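Local coordinates for single-strand binding protein (Thermus thermophilus, PDB 2CWA) that binds single-stranded DNA and probably recruits partner proteins to it during DNA replication, recombination and repair, at residues 3-8 with 132-137; 74-79 with 102-107; 173-178 with 218-223. One frame throughout, in Å; residues are numbered along the deposited sequence.

Contact 1. Residues 3-8 with 132-137; sequences RGLNRV and FLMGNL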
loop_
_atom_site.group_PDB
_atom_site.type_symbol
_atom_site.label_atom_id
_atom_site.label_comp_id
_atom_site.label_asym_id
_atom_site.label_seq_id
_atom_site.Cartn_x
_atom_site.Cartn_y
_atom_site.Cartn_z
ATOM N N ARG A 3 11.111 -15.435 7.706
ATOM C CA ARG A 3 12.053 -14.549 6.961
ATOM C C ARG A 3 11.334 -13.285 6.485
ATOM O O ARG A 3 10.242 -13.359 5.931
ATOM C CB ARG A 3 12.621 -15.295 5.757
ATOM C CG ARG A 3 13.547 -14.458 4.918
ATOM C CD ARG A 3 13.541 -14.920 3.478
ATOM N NE ARG A 3 13.982 -13.824 2.634
ATOM C CZ ARG A 3 13.658 -13.674 1.358
ATOM N NH1 ARG A 3 14.121 -12.628 0.698
ATOM N NH2 ARG A 3 12.879 -14.558 0.748
ATOM N N GLY A 4 11.963 -12.132 6.684
ATOM C CA GLY A 4 11.346 -10.880 6.286
ATOM C C GLY A 4 11.373 -10.536 4.809
ATOM O O GLY A 4 12.403 -10.644 4.146
ATOM N N LEU A 5 10.219 -10.128 4.290
ATOM C CA LEU A 5 10.079 -9.717 2.898
ATOM C C LEU A 5 9.121 -8.525 2.943
ATOM O O LEU A 5 8.087 -8.591 3.603
ATOM C CB LEU A 5 9.487 -10.848 2.054
ATOM C CG LEU A 5 9.244 -10.533 0.574
ATOM C CD1 LEU A 5 10.542 -10.124 -0.115
ATOM C CD2 LEU A 5 8.649 -11.772 -0.096
ATOM N N ASN A 6 9.455 -7.454 2.234
ATOM C CA ASN A 6 8.641 -6.236 2.261
ATOM C C ASN A 6 8.934 -5.433 0.997
ATOM O O ASN A 6 9.789 -4.553 0.999
ATOM C CB ASN A 6 9.020 -5.455 3.536
ATOM C CG ASN A 6 8.278 -4.128 3.695
ATOM O OD1 ASN A 6 7.386 -3.776 2.919
ATOM N ND2 ASN A 6 8.657 -3.382 4.729
ATOM N N ARG A 7 8.234 -5.747 -0.094
ATOM C CA ARG A 7 8.465 -5.049 -1.353
ATOM C C ARG A 7 7.167 -4.529 -1.963
ATOM O O ARG A 7 6.201 -5.276 -2.116
ATOM C CB ARG A 7 9.183 -5.978 -2.344
ATOM C CG ARG A 7 10.541 -6.491 -1.824
ATOM C CD ARG A 7 11.293 -7.321 -2.868
ATOM N NE ARG A 7 12.601 -7.758 -2.375
ATOM C CZ ARG A 7 13.634 -6.944 -2.167
ATOM N NH1 ARG A 7 13.524 -5.640 -2.410
ATOM N NH2 ARG A 7 14.784 -7.432 -1.722
ATOM N N VAL A 8 7.165 -3.244 -2.308
ATOM C CA VAL A 8 5.998 -2.582 -2.884
ATOM C C VAL A 8 6.242 -2.144 -4.318
ATOM O O VAL A 8 7.276 -1.542 -4.623
ATOM C CB VAL A 8 5.610 -1.325 -2.062
ATOM C CG1 VAL A 8 4.512 -0.537 -2.792
ATOM C CG2 VAL A 8 5.152 -1.737 -0.670
ATOM N N PHE A 132 4.595 -7.584 -1.778
ATOM C CA PHE A 132 5.055 -8.901 -1.352
ATOM C C PHE A 132 5.452 -8.769 0.111
ATOM O O PHE A 132 6.282 -7.924 0.453
ATOM C CB PHE A 132 6.294 -9.324 -2.148
ATOM C CG PHE A 132 6.018 -9.660 -3.575
ATOM C CD1 PHE A 132 5.823 -10.978 -3.965
ATOM C CD2 PHE A 132 5.968 -8.662 -4.537
ATOM C CE1 PHE A 132 5.587 -11.295 -5.302
ATOM C CE2 PHE A 132 5.730 -8.971 -5.875
ATOM C CZ PHE A 132 5.541 -10.292 -6.253
ATOM N N LEU A 133 4.884 -9.604 0.969
ATOM C CA LEU A 133 5.205 -9.553 2.387
ATOM C C LEU A 133 5.374 -10.943 2.968
ATOM O O LEU A 133 4.742 -11.898 2.519
ATOM C CB LEU A 133 4.089 -8.849 3.175
ATOM C CG LEU A 133 3.798 -7.366 2.941
ATOM C CD1 LEU A 133 2.520 -6.988 3.690
ATOM C CD2 LEU A 133 4.970 -6.524 3.427
HETATM N N MSE A 134 6.235 -11.052 3.974
HETATM C CA MSE A 134 6.431 -12.315 4.663
HETATM C C MSE A 134 6.852 -12.008 6.087
HETATM O O MSE A 134 7.705 -11.149 6.323
HETATM C CB MSE A 134 7.487 -13.187 3.970
HETATM C CG MSE A 134 7.675 -14.548 4.641
HETATM SE SE MSE A 134 8.440 -15.902 3.412
HETATM C CE MSE A 134 9.649 -14.761 2.491
ATOM N N GLY A 135 6.228 -12.709 7.027
ATOM C CA GLY A 135 6.509 -12.517 8.435
ATOM C C GLY A 135 5.763 -13.575 9.217
ATOM O O GLY A 135 5.525 -14.677 8.710
ATOM N N ASN A 136 5.396 -13.257 10.453
ATOM C CA ASN A 136 4.666 -14.191 11.299
ATOM C C ASN A 136 3.414 -13.521 11.860
ATOM O O ASN A 136 3.390 -12.311 12.062
ATOM C CB ASN A 136 5.553 -14.663 12.453
ATOM C CG ASN A 136 6.735 -15.491 11.980
ATOM O OD1 ASN A 136 6.697 -16.721 12.002
ATOM N ND2 ASN A 136 7.783 -14.817 11.533
ATOM N N LEU A 137 2.379 -14.317 12.111
ATOM C CA LEU A 137 1.132 -13.798 12.659
ATOM C C LEU A 137 1.312 -13.385 14.111
ATOM O O LEU A 137 1.904 -14.114 14.915
ATOM C CB LEU A 137 0.021 -14.851 12.566
ATOM C CG LEU A 137 -0.444 -15.250 11.163
ATOM C CD1 LEU A 137 -1.590 -16.264 11.276
ATOM C CD2 LEU A 137 -0.904 -14.011 10.404
HETATM O O HOH W 1 8.460 -16.318 8.201
#

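Contact 2. Residues 74-79 with 102-107; sequences QLVFVE and DFLDPL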
loop_
_atom_site.group_PDB
_atom_site.type_symbol
_atom_site.label_atom_id
_atom_site.label_comp_id
_atom_site.label_asym_id
_atom_site.label_seq_id
_atom_site.Cartn_x
_atom_site.Cartn_y
_atom_site.Cartn_z
ATOM N N GLN A 74 1.183 12.861 -14.413
ATOM C CA GLN A 74 2.348 12.058 -14.782
ATOM C C GLN A 74 2.224 10.613 -14.304
ATOM O O GLN A 74 1.866 10.360 -13.163
ATOM C CB GLN A 74 3.612 12.674 -14.177
ATOM C CG GLN A 74 4.883 11.857 -14.402
ATOM C CD GLN A 74 5.398 11.938 -15.826
ATOM O OE1 GLN A 74 5.760 13.012 -16.306
ATOM N NE2 GLN A 74 5.436 10.796 -16.511
ATOM N N LEU A 75 2.520 9.658 -15.177
ATOM C CA LEU A 75 2.461 8.261 -14.767
ATOM C C LEU A 75 3.841 7.924 -14.217
ATOM O O LEU A 75 4.845 8.296 -14.813
ATOM C CB LEU A 75 2.138 7.350 -15.952
ATOM C CG LEU A 75 0.816 7.646 -16.669
ATOM C CD1 LEU A 75 0.491 6.494 -17.616
ATOM C CD2 LEU A 75 -0.297 7.817 -15.644
ATOM N N VAL A 76 3.886 7.236 -13.083
ATOM C CA VAL A 76 5.163 6.870 -12.481
ATOM C C VAL A 76 5.156 5.449 -11.944
ATOM O O VAL A 76 4.102 4.895 -11.617
ATOM C CB VAL A 76 5.529 7.798 -11.290
ATOM C CG1 VAL A 76 5.624 9.239 -11.757
ATOM C CG2 VAL A 76 4.492 7.669 -10.196
ATOM N N PHE A 77 6.349 4.869 -11.866
ATOM C CA PHE A 77 6.535 3.537 -11.316
ATOM C C PHE A 77 7.347 3.717 -10.041
ATOM O O PHE A 77 8.441 4.278 -10.071
ATOM C CB PHE A 77 7.317 2.638 -12.283
ATOM C CG PHE A 77 7.929 1.429 -11.621
ATOM C CD1 PHE A 77 7.146 0.551 -10.883
ATOM C CD2 PHE A 77 9.302 1.182 -11.722
ATOM C CE1 PHE A 77 7.712 -0.562 -10.248
ATOM C CE2 PHE A 77 9.880 0.077 -11.091
ATOM C CZ PHE A 77 9.086 -0.797 -10.353
ATOM N N VAL A 78 6.810 3.237 -8.929
ATOM C CA VAL A 78 7.488 3.344 -7.655
ATOM C C VAL A 78 7.820 1.978 -7.088
ATOM O O VAL A 78 6.982 1.071 -7.095
ATOM C CB VAL A 78 6.621 4.108 -6.629
ATOM C CG1 VAL A 78 7.111 3.845 -5.220
ATOM C CG2 VAL A 78 6.676 5.594 -6.923
ATOM N N GLU A 79 9.060 1.837 -6.623
ATOM C CA GLU A 79 9.507 0.606 -5.989
ATOM C C GLU A 79 9.829 1.013 -4.559
ATOM O O GLU A 79 10.666 1.897 -4.325
ATOM C CB GLU A 79 10.765 0.034 -6.661
ATOM C CG GLU A 79 11.284 -1.202 -5.906
ATOM C CD GLU A 79 12.465 -1.894 -6.577
ATOM O OE1 GLU A 79 13.057 -1.315 -7.505
ATOM O OE2 GLU A 79 12.803 -3.022 -6.163
ATOM N N ASP A 102 11.611 3.867 -2.593
ATOM C CA ASP A 102 13.065 3.858 -2.661
ATOM C C ASP A 102 13.484 4.449 -3.999
ATOM O O ASP A 102 14.498 5.143 -4.096
ATOM C CB ASP A 102 13.621 2.433 -2.523
ATOM C CG ASP A 102 13.618 1.945 -1.085
ATOM O OD1 ASP A 102 13.867 2.773 -0.184
ATOM O OD2 ASP A 102 13.377 0.740 -0.849
ATOM N N PHE A 103 12.675 4.191 -5.022
ATOM C CA PHE A 103 12.942 4.665 -6.372
ATOM C C PHE A 103 11.654 5.082 -7.076
ATOM O O PHE A 103 10.595 4.519 -6.825
ATOM C CB PHE A 103 13.559 3.544 -7.209
ATOM C CG PHE A 103 14.893 3.067 -6.717
ATOM C CD1 PHE A 103 16.048 3.774 -7.017
ATOM C CD2 PHE A 103 14.993 1.891 -5.979
ATOM C CE1 PHE A 103 17.296 3.314 -6.591
ATOM C CE2 PHE A 103 16.232 1.422 -5.549
ATOM C CZ PHE A 103 17.383 2.137 -5.860
ATOM N N LEU A 104 11.762 6.060 -7.963
ATOM C CA LEU A 104 10.630 6.501 -8.763
ATOM C C LEU A 104 11.153 6.663 -10.174
ATOM O O LEU A 104 12.270 7.140 -10.381
ATOM C CB LEU A 104 10.050 7.832 -8.272
ATOM C CG LEU A 104 8.905 8.354 -9.160
ATOM C CD1 LEU A 104 7.929 9.172 -8.329
ATOM C CD2 LEU A 104 9.462 9.175 -10.314
ATOM N N ASP A 105 10.350 6.236 -11.141
ATOM C CA ASP A 105 10.702 6.348 -12.545
ATOM C C ASP A 105 9.489 6.835 -13.320
ATOM O O ASP A 105 8.428 6.222 -13.253
ATOM C CB ASP A 105 11.121 4.987 -13.100
ATOM C CG ASP A 105 12.491 4.564 -12.628
ATOM O OD1 ASP A 105 13.486 5.110 -13.148
ATOM O OD2 ASP A 105 12.567 3.694 -11.737
ATOM N N PRO A 106 9.623 7.956 -14.043
ATOM C CA PRO A 106 8.499 8.480 -14.826
ATOM C C PRO A 106 8.273 7.516 -15.991
ATOM O O PRO A 106 9.216 6.870 -16.457
ATOM C CB PRO A 106 9.000 9.846 -15.288
ATOM C CG PRO A 106 10.494 9.652 -15.355
ATOM C CD PRO A 106 10.779 8.866 -14.103
ATOM N N LEU A 107 7.028 7.413 -16.444
ATOM C CA LEU A 107 6.690 6.509 -17.538
ATOM C C LEU A 107 5.942 7.215 -18.667
ATOM O O LEU A 107 5.197 8.168 -18.430
ATOM C CB LEU A 107 5.826 5.355 -17.017
ATOM C CG LEU A 107 6.328 4.536 -15.824
ATOM C CD1 LEU A 107 5.254 3.532 -15.401
ATOM C CD2 LEU A 107 7.619 3.819 -16.194
HETATM O O HOH W 2 3.022 10.008 -18.090
HETATM O O HOH W 3 11.203 3.086 -9.793
#

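Contact 3. Residues 173-178 with 218-223; sequences VEVQAW and VEALRL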
loop_
_atom_site.group_PDB
_atom_site.type_symbol
_atom_site.label_atom_id
_atom_site.label_comp_id
_atom_site.label_asym_id
_atom_site.label_seq_id
_atom_site.Cartn_x
_atom_site.Cartn_y
_atom_site.Cartn_z
ATOM N N VAL A 173 1.619 -5.145 10.002
ATOM C CA VAL A 173 0.705 -4.923 8.889
ATOM C C VAL A 173 -0.600 -5.701 9.061
ATOM O O VAL A 173 -0.593 -6.879 9.445
ATOM C CB VAL A 173 1.357 -5.364 7.548
ATOM C CG1 VAL A 173 0.466 -4.984 6.369
ATOM C CG2 VAL A 173 2.722 -4.731 7.401
ATOM N N GLU A 174 -1.714 -5.025 8.799
ATOM C CA GLU A 174 -3.032 -5.654 8.876
ATOM C C GLU A 174 -3.307 -6.256 7.502
ATOM O O GLU A 174 -3.207 -5.570 6.486
ATOM C CB GLU A 174 -4.108 -4.615 9.215
ATOM C CG GLU A 174 -4.056 -4.106 10.658
ATOM C CD GLU A 174 -4.341 -5.201 11.678
ATOM O OE1 GLU A 174 -5.393 -5.861 11.580
ATOM O OE2 GLU A 174 -3.515 -5.403 12.589
ATOM N N VAL A 175 -3.642 -7.541 7.466
ATOM C CA VAL A 175 -3.906 -8.203 6.194
ATOM C C VAL A 175 -5.322 -8.767 6.168
ATOM O O VAL A 175 -5.725 -9.488 7.075
ATOM C CB VAL A 175 -2.901 -9.347 5.948
ATOM C CG1 VAL A 175 -3.112 -9.940 4.566
ATOM C CG2 VAL A 175 -1.475 -8.817 6.092
ATOM N N GLN A 176 -6.058 -8.434 5.113
ATOM C CA GLN A 176 -7.441 -8.881 4.950
ATOM C C GLN A 176 -7.563 -9.813 3.750
ATOM O O GLN A 176 -6.965 -9.569 2.702
ATOM C CB GLN A 176 -8.354 -7.663 4.763
ATOM C CG GLN A 176 -9.801 -7.988 4.388
ATOM C CD GLN A 176 -10.636 -6.727 4.190
ATOM O OE1 GLN A 176 -10.099 -5.621 4.105
ATOM N NE2 GLN A 176 -11.953 -6.891 4.104
ATOM N N ALA A 177 -8.333 -10.885 3.908
ATOM C CA ALA A 177 -8.518 -11.847 2.822
ATOM C C ALA A 177 -9.999 -12.152 2.648
ATOM O O ALA A 177 -10.765 -12.092 3.613
ATOM C CB ALA A 177 -7.758 -13.127 3.118
ATOM N N TRP A 178 -10.387 -12.488 1.420
ATOM C CA TRP A 178 -11.782 -12.790 1.105
ATOM C C TRP A 178 -12.033 -14.203 0.578
ATOM O O TRP A 178 -11.132 -14.859 0.061
ATOM C CB TRP A 178 -12.314 -11.801 0.064
ATOM C CG TRP A 178 -12.448 -10.393 0.549
ATOM C CD1 TRP A 178 -11.473 -9.439 0.592
ATOM C CD2 TRP A 178 -13.638 -9.777 1.058
ATOM N NE1 TRP A 178 -11.983 -8.262 1.091
ATOM C CE2 TRP A 178 -13.309 -8.443 1.388
ATOM C CE3 TRP A 178 -14.949 -10.222 1.267
ATOM C CZ2 TRP A 178 -14.249 -7.545 1.918
ATOM C CZ3 TRP A 178 -15.885 -9.330 1.794
ATOM C CH2 TRP A 178 -15.526 -8.006 2.112
ATOM N N VAL A 218 -3.329 -4.128 3.749
ATOM C CA VAL A 218 -3.117 -4.944 2.560
ATOM C C VAL A 218 -4.247 -5.945 2.361
ATOM O O VAL A 218 -4.702 -6.575 3.312
ATOM C CB VAL A 218 -1.796 -5.754 2.649
ATOM C CG1 VAL A 218 -1.638 -6.634 1.393
ATOM C CG2 VAL A 218 -0.608 -4.810 2.797
ATOM N N GLU A 219 -4.703 -6.065 1.121
ATOM C CA GLU A 219 -5.743 -7.026 0.776
ATOM C C GLU A 219 -4.992 -8.116 0.015
ATOM O O GLU A 219 -4.397 -7.855 -1.022
ATOM C CB GLU A 219 -6.806 -6.392 -0.124
ATOM C CG GLU A 219 -7.808 -7.390 -0.685
ATOM C CD GLU A 219 -8.933 -6.715 -1.443
ATOM O OE1 GLU A 219 -9.748 -6.023 -0.797
ATOM O OE2 GLU A 219 -8.994 -6.867 -2.682
ATOM N N ALA A 220 -5.018 -9.323 0.561
ATOM C CA ALA A 220 -4.326 -10.465 -0.013
ATOM C C ALA A 220 -4.911 -10.970 -1.328
ATOM O O ALA A 220 -6.126 -10.955 -1.537
ATOM C CB ALA A 220 -4.292 -11.599 1.010
ATOM N N LEU A 221 -4.019 -11.402 -2.212
ATOM C CA LEU A 221 -4.386 -11.960 -3.508
ATOM C C LEU A 221 -3.917 -13.414 -3.491
ATOM O O LEU A 221 -4.521 -14.286 -4.119
ATOM C CB LEU A 221 -3.689 -11.200 -4.634
ATOM C CG LEU A 221 -4.157 -9.762 -4.875
ATOM C CD1 LEU A 221 -3.218 -9.067 -5.854
ATOM C CD2 LEU A 221 -5.587 -9.775 -5.404
ATOM N N ARG A 222 -2.831 -13.662 -2.766
ATOM C CA ARG A 222 -2.272 -15.010 -2.624
ATOM C C ARG A 222 -1.684 -15.126 -1.231
ATOM O O ARG A 222 -1.095 -14.171 -0.726
ATOM C CB ARG A 222 -1.155 -15.276 -3.649
ATOM C CG ARG A 222 -0.619 -16.728 -3.598
ATOM C CD ARG A 222 0.597 -16.950 -4.508
ATOM N NE ARG A 222 0.941 -18.370 -4.600
ATOM C CZ ARG A 222 0.746 -19.118 -5.687
ATOM N NH1 ARG A 222 0.222 -18.585 -6.780
ATOM N NH2 ARG A 222 1.051 -20.410 -5.675
ATOM N N LEU A 223 -1.846 -16.292 -0.612
ATOM C CA LEU A 223 -1.309 -16.533 0.720
ATOM C C LEU A 223 -0.619 -17.888 0.751
ATOM O O LEU A 223 -1.073 -18.849 0.118
ATOM C CB LEU A 223 -2.423 -16.522 1.774
ATOM C CG LEU A 223 -3.211 -15.231 1.999
ATOM C CD1 LEU A 223 -4.355 -15.506 2.969
ATOM C CD2 LEU A 223 -2.286 -14.143 2.555
HETATM O O HOH W 4 -9.790 -4.292 2.008
HETATM O O HOH W 5 -8.726 -11.966 -0.713
#

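Contact 1. Residues 3-8 with 132-137
Leu5, Asn6 and Arg7 run antiparallel to Met134, Leu133 and Phe132, the axes of strands 5-8 and 132-137 closing to 4.5 Å at 161°. Arg7 and Phe132 form a hydrogen-bonded pair joined in both directions: Phe132 N gives to Arg7 O at 2.8 Å, and Arg7 N returns the bond to Phe132 O at 3.0 Å. Both are nearly straight (168° at the hydrogen). Toward the chain start the ladder slackens. Met134 N still reaches Leu5 O at 3.1 Å, but the return bond from Leu5 N to Met134 O is weak at 3.4 Å.

On the face that carries Leu5, the CB atoms of Leu5 and Met134 sit 3.6 Å apart, while Leu5 CD2 leans along Phe132 CB at 4.0 Å, the two side chains pointing the same way. Met134, modelled as selenomethionine, is bent at its last torsion (chi3 38°), which brings CE round to the Arg3 side chain, 3.7 Å from NH2; this methyl meets the guanidinium obliquely. On the other face Asn6 and Leu133 form the non-hydrogen-bonded pair, Leu133 CD2 lying beside Asn6 OD1. The amide of Asn6 finds its polar partner elsewhere, ND2 bonding to Leu82 O.

The ladder joins the first strand of one OB fold to the first strand of the next, probably much as paired first strands join two subunits within the tetramer of single-domain bacterial SSBs. Strand 128-145 goes on to bond strand 193-206, through Leu133 with Val196 and Gly135 with Leu194, while Val8 carries strand 5-22 over to strand 75-85 at Gly80.

Contact 2. Residues 74-79 with 102-107
Glu79 O is gripped by two successive backbone N-H groups across the hairpin, Asp102 N at 2.8 Å and Phe103 N at 3.1 Å, both in its carbonyl plane. Two residues facing one make this a classic beta bulge, placed where the chain of 96-107 turns a corner. Leu75 O, at the other end, is also held twice: Leu107 N gives to it at 2.9 Å, and the amide of Gln74 reaches it through NE2 at 3.1 Å from the opposite face of the carbonyl. Gln74 gets there by folding back on its own chain at chi2 (74°).

Between these ends Phe77 and Asp105 bond each other both ways, Phe77 N lying 2.8 Å from Asp105 O. Their side chains run alongside, pointing the same way, with ring and carboxylate planes only 16° apart, and a water donates to Phe77 O. Farther along that face, Leu107 lays CD1 against Phe77 CB at 3.8 Å. The other face is aliphatic. Leu104 straddles two valines, with its CG 4.0 Å from Val76 CB and its CD1 4.0 Å from Val78 CG2.

Those three side chains look into the interior of the first OB barrel, where Leu34 touches both valines, and Leu32 and Leu58 touch Leu104. Beside the bulge, Asp102 is salt-bridged to Arg100 and Arg81. Strand 75-85 is flanked on its far edge by strand 5-22, bonded at Leu10 and Gly12, whereas strand 96-107 also runs parallel to strand 49-59.

Contact 3. Residues 173-178 with 218-223
Glu219 sets off from its CB on the same face of the sheet as Gln176, the residue it pairs with. Glu219 CG lies anti to the backbone N (chi1 172°) and passes Gln176 O at 4.1 Å. The chain stays extended through CD, and the carboxylate arrives beside the indole, Glu219 OE1 standing 3.7 Å from Trp178 NE1; it meets the ring obliquely, with the planes 78° apart. Gln176 OE1, for its part, accepts from Arg217. Arg48 is salt-bridged to Glu219 OE1 and makes a cation-pi contact with the Trp178 ring, while Arg199 takes OE2, so two arginines would favour the ionised acid in this buried place.

Underneath, the backbones run parallel, strands 173-178 and 218-220 crossing at 35°. Val218 N gives to Glu174 O at 3.1 Å, Gln176 N to Val218 O at 2.9 Å, and Ala220 N to Gln176 O at 2.9 Å. This parallel pairing, in a barrel otherwise built of antiparallel neighbours, is the characteristic parallel closure of the OB barrel, between its third and fifth strands.

Valines and alanines make up the other side. Val173 CG1 meets Val218 CG2 at 3.7 Å, and Val175 CG1 lies 4.1 Å from Ala220 CB. Beyond Ala220 the ladder parts, and a water spans the gap from Trp178 N to Ala220 O. The chain then turns its corner at Leu221, where Leu221 and Arg222 form a classic beta bulge against Ile197, and Leu223 comes back to set CD1 4.2 Å from Ala177 CB.

Overall arrangement
Contact 2 belongs to the first of the chain's two OB folds and contact 3 to the second, their centres about 24 Å apart on opposite sides of the chain's centre. Contact 1 is the seam, joining strands 5-22 and 128-145, one from each fold. Its centre is about 12 Å from that of contact 3, which it touches through Leu133 packed on Val173 and Val218, and about 22 Å from that of contact 2, reached by Val8 against Glu79. In sequence, contact 2 falls between the two halves of contact 1, and contact 3 follows both. One chain thus supplies two OB folds and the homodimer four, consistent with the four of tetrameric single-domain relatives.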